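Local coordinates for protein aminoglycoside N(3)-acetyltransferase (Enterobacter cloacae, PDB 6NP3) that transfers an acetyl group from acetyl-CoA to the 3-amino group of 2-deoxystreptamine antibiotics, and so probably confers resistance to gentamicin and its relatives, at residues S114-P117 with D118-M121; P143-P146 with I147-F150. All blocks are in the same frame, centred on the assembly; numbering follows the deposited sequence.

Interaction 1: residues S114-P117 with D118-M121; sequences SAHP and DASM. Unlike the reference sequence in segment 114-117: S114 (reference Thr). With LLL ((2R,3R,4R,5R)-2-((1S,2S,3R,4S,6R)-4,6-diamino-3-((2R,3R,6S)-3-amino-6-(aminomethyl)-tetrahydro-2H-pyran-2-yloxy)-2-hydr oxycyclohexyloxy)-5-methyl-4-(methylamino)-tetrahydro-2H-pyran-3,5-diol), chain B.
The imidazole of H116 takes the methyl of A119 over one face, a CH-pi contact with CB 3.7 Å from the ring centroid, and meets the backbone of D118 at its edge. There D118 N lies in the ring plane and gives ND1 of H116 a weak hydrogen bond of 3.4 Å. With CG anti to the backbone N (chi1 -167°), the ring folds back over the turn, and the ring of H135 meets it with the planes about 40° apart. The carboxylate of D118 reaches out from this turn to the bound gentamicin: OD1 accepts from N33 of the ligand at 2.8 Å and OD2 from its O23 at 2.6 Å, while S65 also bonds OD1. At the open end of the loop, S114 N donates to M121 O (2.7 Å) in the carbonyl plane, and M121 N returns a bond to OG of S114 at 2.8 Å. That hydroxyl is also bonded to H135. S120 OG, which is also hydrogen-bonded to NE of R113, donates to S114 O at 3.1 Å, tilted from the carbonyl plane. This is the loop of a beta hairpin joining antiparallel strands 112-113 and 121-124, with the aminoglycoside pocket reached at its bend through D118.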
loop_
_atom_site.group_PDB
_atom_site.type_symbol
_atom_site.label_atom_id
_atom_site.label_comp_id
_atom_site.label_asym_id
_atom_site.label_seq_id
_atom_site.Cartn_x
_atom_site.Cartn_y
_atom_site.Cartn_z
ATOM N N SER A 114 -5.634 -9.855 0.292
ATOM C CA SER A 114 -6.911 -9.320 0.738
ATOM C C SER A 114 -7.928 -9.299 -0.401
ATOM O O SER A 114 -7.585 -9.280 -1.584
ATOM C CB SER A 114 -6.750 -7.948 1.376
ATOM O OG SER A 114 -6.678 -6.919 0.399
ATOM N N ALA A 115 -9.188 -9.237 -0.005
ATOM C CA ALA A 115 -10.335 -9.420 -0.880
ATOM C C ALA A 115 -10.780 -8.174 -1.636
ATOM O O ALA A 115 -11.674 -8.287 -2.481
ATOM C CB ALA A 115 -11.506 -9.930 -0.034
ATOM N N HIS A 116 -10.276 -7.000 -1.315
ATOM C CA HIS A 116 -10.679 -5.785 -2.014
ATOM C C HIS A 116 -9.927 -5.699 -3.328
ATOM O O HIS A 116 -8.697 -5.601 -3.331
ATOM C CB HIS A 116 -10.349 -4.597 -1.136
ATOM C CG HIS A 116 -10.973 -3.327 -1.574
ATOM N ND1 HIS A 116 -10.790 -2.778 -2.823
ATOM C CD2 HIS A 116 -11.759 -2.471 -0.884
ATOM C CE1 HIS A 116 -11.447 -1.634 -2.875
ATOM N NE2 HIS A 116 -12.029 -1.421 -1.707
ATOM N N PRO A 117 -10.621 -5.780 -4.463
ATOM C CA PRO A 117 -9.875 -5.953 -5.713
ATOM C C PRO A 117 -8.996 -4.770 -6.067
ATOM O O PRO A 117 -7.875 -4.963 -6.540
ATOM C CB PRO A 117 -10.974 -6.225 -6.749
ATOM C CG PRO A 117 -12.073 -6.802 -5.981
ATOM C CD PRO A 117 -12.059 -6.015 -4.673
ATOM N N ASP A 118 -9.456 -3.550 -5.811
ATOM C CA ASP A 118 -8.687 -2.368 -6.167
ATOM C C ASP A 118 -7.659 -2.008 -5.107
ATOM O O ASP A 118 -6.572 -1.536 -5.447
ATOM C CB ASP A 118 -9.610 -1.174 -6.447
ATOM C CG ASP A 118 -8.872 -0.033 -7.067
ATOM O OD1 ASP A 118 -8.395 -0.156 -8.229
ATOM O OD2 ASP A 118 -8.724 1.002 -6.388
ATOM N N ALA A 119 -8.008 -2.165 -3.834
ATOM C CA ALA A 119 -7.114 -1.862 -2.724
ATOM C C ALA A 119 -6.346 -3.083 -2.221
ATOM O O ALA A 119 -5.750 -3.027 -1.142
ATOM C CB ALA A 119 -7.922 -1.249 -1.580
ATOM N N SER A 120 -6.212 -4.116 -3.028
ATOM C CA SER A 120 -5.762 -5.388 -2.508
ATOM C C SER A 120 -4.390 -5.306 -1.862
ATOM O O SER A 120 -3.453 -4.724 -2.402
ATOM C CB SER A 120 -5.735 -6.417 -3.628
ATOM O OG SER A 120 -5.458 -7.723 -3.139
ATOM N N MET A 121 -4.275 -5.980 -0.721
ATOM C CA MET A 121 -3.064 -6.014 0.085
ATOM C C MET A 121 -2.557 -7.446 0.219
ATOM O O MET A 121 -3.344 -8.372 0.441
ATOM C CB MET A 121 -3.376 -5.492 1.495
ATOM C CG MET A 121 -3.938 -4.092 1.557
ATOM S SD MET A 121 -2.673 -2.850 1.418
ATOM C CE MET A 121 -3.679 -1.402 1.143
HETATM C C11 LLL B . -1.074 7.987 -7.597
HETATM O O11 LLL B . -1.286 7.341 -6.315
HETATM C C21 LLL B . 0.435 8.053 -7.823
HETATM N N21 LLL B . 0.967 6.715 -7.589
HETATM C C31 LLL B . 1.069 8.930 -6.808
HETATM C C41 LLL B . 0.483 10.326 -6.949
HETATM C C51 LLL B . -1.029 10.222 -6.780
HETATM O O51 LLL B . -1.570 9.318 -7.702
HETATM C C61 LLL B . -1.680 11.567 -7.022
HETATM N N61 LLL B . -3.125 11.411 -6.862
HETATM C C12 LLL B . -4.305 4.633 -5.160
HETATM N N12 LLL B . -5.535 3.992 -4.718
HETATM C C22 LLL B . -3.791 5.631 -4.123
HETATM C C32 LLL B . -2.477 6.186 -4.634
HETATM N N32 LLL B . -1.939 7.131 -3.651
HETATM C C42 LLL B . -2.609 6.922 -5.968
HETATM C C52 LLL B . -3.256 5.990 -6.994
HETATM O O52 LLL B . -3.544 6.739 -8.152
HETATM C C62 LLL B . -4.541 5.367 -6.487
HETATM O O62 LLL B . -4.973 4.410 -7.437
HETATM C C13 LLL B . -6.319 4.506 -7.906
HETATM C C23 LLL B . -6.763 3.082 -8.234
HETATM O O23 LLL B . -6.574 2.287 -7.082
HETATM C C33 LLL B . -5.892 2.487 -9.355
HETATM N N33 LLL B . -6.406 1.154 -9.739
HETATM C C43 LLL B . -5.920 3.448 -10.562
HETATM O O43 LLL B . -7.226 3.385 -11.101
HETATM C C53 LLL B . -5.581 4.876 -10.120
HETATM O O53 LLL B . -6.417 5.333 -9.082
HETATM C C83 LLL B . -4.887 3.016 -11.609
HETATM C C93 LLL B . -5.334 0.138 -9.681
#

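Interaction 2: residues P143-P146 with I147-F150; sequences PRSP and IARF
R149 lays its guanidinium across the backbone of S145 and P146, one face receiving S145 O near its rim, with CZ 3.6 Å from that oxygen. The side chain bends at chi3 (-64°), which brings its end back toward the start of the helix. The ring of P146 runs alongside it, with CG 3.6 Å from NH2 of R149. From NH1 a hydrogen bond of 2.9 Å goes to R144 O; the donor stands well out of the carbonyl plane, although the N-H is fairly straight at 151°. NH2 is hydrogen-bonded to the backbone oxygens of P134, the strongest partner of this side chain, and L131, and NE makes a weak bond to W130 O. The guanidinium thus ties three parts of the chain together through main-chain oxygens: the end of helix 128-132, the loop that follows it, and the loop entering helix 146-151.

S145 is the N-cap of that helix. Its chi1 of 74° swings OG toward the first turn, where it accepts a weak capping bond of 3.3 Å from A148 N; the same hydroxyl is bonded to G142 O. Proline suits the position right after the cap, since its missing N-H is not needed by any helical bond there. The regular i to i+4 pattern then begins: R149 N reaches S145 O at 3.3 Å, in the carbonyl plane, and F150 N reaches P146 O at 2.9 Å.

The methyl of A148 rests against the chain before the helix, with CB 3.4 Å from S145 O and 3.7 Å from R144 N. Y172 of helix 170-176 touches P143, I147 and A148, whereas F150 reaches out to M22 and M24 on strand 22-27.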
loop_
_atom_site.group_PDB
_atom_site.type_symbol
_atom_site.label_atom_id
_atom_site.label_comp_id
_atom_site.label_asym_id
_atom_site.label_seq_id
_atom_site.Cartn_x
_atom_site.Cartn_y
_atom_site.Cartn_z
ATOM N N PRO A 143 -10.559 2.794 8.511
ATOM C CA PRO A 143 -10.943 1.852 9.564
ATOM C C PRO A 143 -11.413 0.534 8.970
ATOM O O PRO A 143 -12.096 0.493 7.948
ATOM C CB PRO A 143 -12.048 2.595 10.331
ATOM C CG PRO A 143 -11.679 4.064 10.131
ATOM C CD PRO A 143 -11.128 4.144 8.740
ATOM N N ARG A 144 -11.000 -0.546 9.626
ATOM C CA ARG A 144 -11.396 -1.923 9.346
ATOM C C ARG A 144 -10.601 -2.497 8.178
ATOM O O ARG A 144 -10.793 -3.676 7.830
ATOM C CB ARG A 144 -12.906 -2.098 9.128
ATOM C CG ARG A 144 -13.706 -1.597 10.330
ATOM C CD ARG A 144 -15.199 -1.852 10.181
ATOM N NE ARG A 144 -15.480 -3.278 10.040
ATOM C CZ ARG A 144 -15.768 -4.100 11.044
ATOM N NH1 ARG A 144 -15.834 -3.653 12.289
ATOM N NH2 ARG A 144 -15.996 -5.381 10.801
ATOM N N SER A 145 -9.706 -1.730 7.570
ATOM C CA SER A 145 -8.880 -2.241 6.485
ATOM C C SER A 145 -7.589 -2.845 7.007
ATOM O O SER A 145 -7.202 -2.676 8.163
ATOM C CB SER A 145 -8.539 -1.126 5.502
ATOM O OG SER A 145 -7.571 -0.256 6.066
ATOM N N PRO A 146 -6.831 -3.507 6.127
ATOM C CA PRO A 146 -5.506 -3.992 6.532
ATOM C C PRO A 146 -4.578 -2.885 6.986
ATOM O O PRO A 146 -3.739 -3.108 7.872
ATOM C CB PRO A 146 -5.003 -4.691 5.272
ATOM C CG PRO A 146 -6.254 -5.237 4.623
ATOM C CD PRO A 146 -7.259 -4.092 4.841
ATOM N N ILE A 147 -4.702 -1.684 6.423
ATOM C CA ILE A 147 -3.899 -0.570 6.908
ATOM C C ILE A 147 -4.228 -0.263 8.355
ATOM O O ILE A 147 -3.332 0.023 9.157
ATOM C CB ILE A 147 -4.140 0.672 6.040
ATOM C CG1 ILE A 147 -3.721 0.465 4.603
ATOM C CG2 ILE A 147 -3.510 1.937 6.636
ATOM C CD1 ILE A 147 -2.305 0.272 4.435
ATOM N N ALA A 148 -5.511 -0.246 8.706
ATOM C CA ALA A 148 -5.860 -0.010 10.100
ATOM C C ALA A 148 -5.159 -0.998 11.025
ATOM O O ALA A 148 -4.658 -0.617 12.084
ATOM C CB ALA A 148 -7.371 -0.067 10.286
ATOM N N ARG A 149 -5.166 -2.274 10.677
ATOM C CA ARG A 149 -4.535 -3.274 11.533
ATOM C C ARG A 149 -3.015 -3.123 11.556
ATOM O O ARG A 149 -2.392 -3.256 12.614
ATOM C CB ARG A 149 -5.018 -4.662 11.112
ATOM C CG ARG A 149 -6.465 -4.876 11.520
ATOM C CD ARG A 149 -7.001 -6.280 11.201
ATOM N NE ARG A 149 -7.027 -6.550 9.771
ATOM C CZ ARG A 149 -7.991 -6.131 8.943
ATOM N NH1 ARG A 149 -9.040 -5.434 9.373
ATOM N NH2 ARG A 149 -7.889 -6.405 7.661
ATOM N N PHE A 150 -2.399 -2.812 10.409
ATOM C CA PHE A 150 -0.964 -2.520 10.345
ATOM C C PHE A 150 -0.585 -1.409 11.311
ATOM O O PHE A 150 0.434 -1.489 11.995
ATOM C CB PHE A 150 -0.669 -2.137 8.885
ATOM C CG PHE A 150 0.676 -1.529 8.617
ATOM C CD1 PHE A 150 1.799 -2.307 8.571
ATOM C CD2 PHE A 150 0.791 -0.194 8.320
ATOM C CE1 PHE A 150 3.008 -1.766 8.299
ATOM C CE2 PHE A 150 2.037 0.341 8.033
ATOM C CZ PHE A 150 3.124 -0.457 8.023
#

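In the fold
Interaction 1 precedes interaction 2 along the chain, yet the two touch in space with centres 12 Å apart. M121, where the hairpin of 114-121 enters its strand, is the joint: its CG lies 3.9 Å from CB of P146, and its CE 3.9 Å from CG1 of I147. H135 adds a second bridge, bonding S114 of interaction 1 while touching S145 and P146 of interaction 2. The first contact holds the antibiotic directly through D118. The second stays further back, the side chain of I147 about 10 Å from the ligand, but the side chains of M121 and I147 lie about 4 and 5 Å, respectively, from that of T168, which binds acetyl-CoA in another structure of this enzyme.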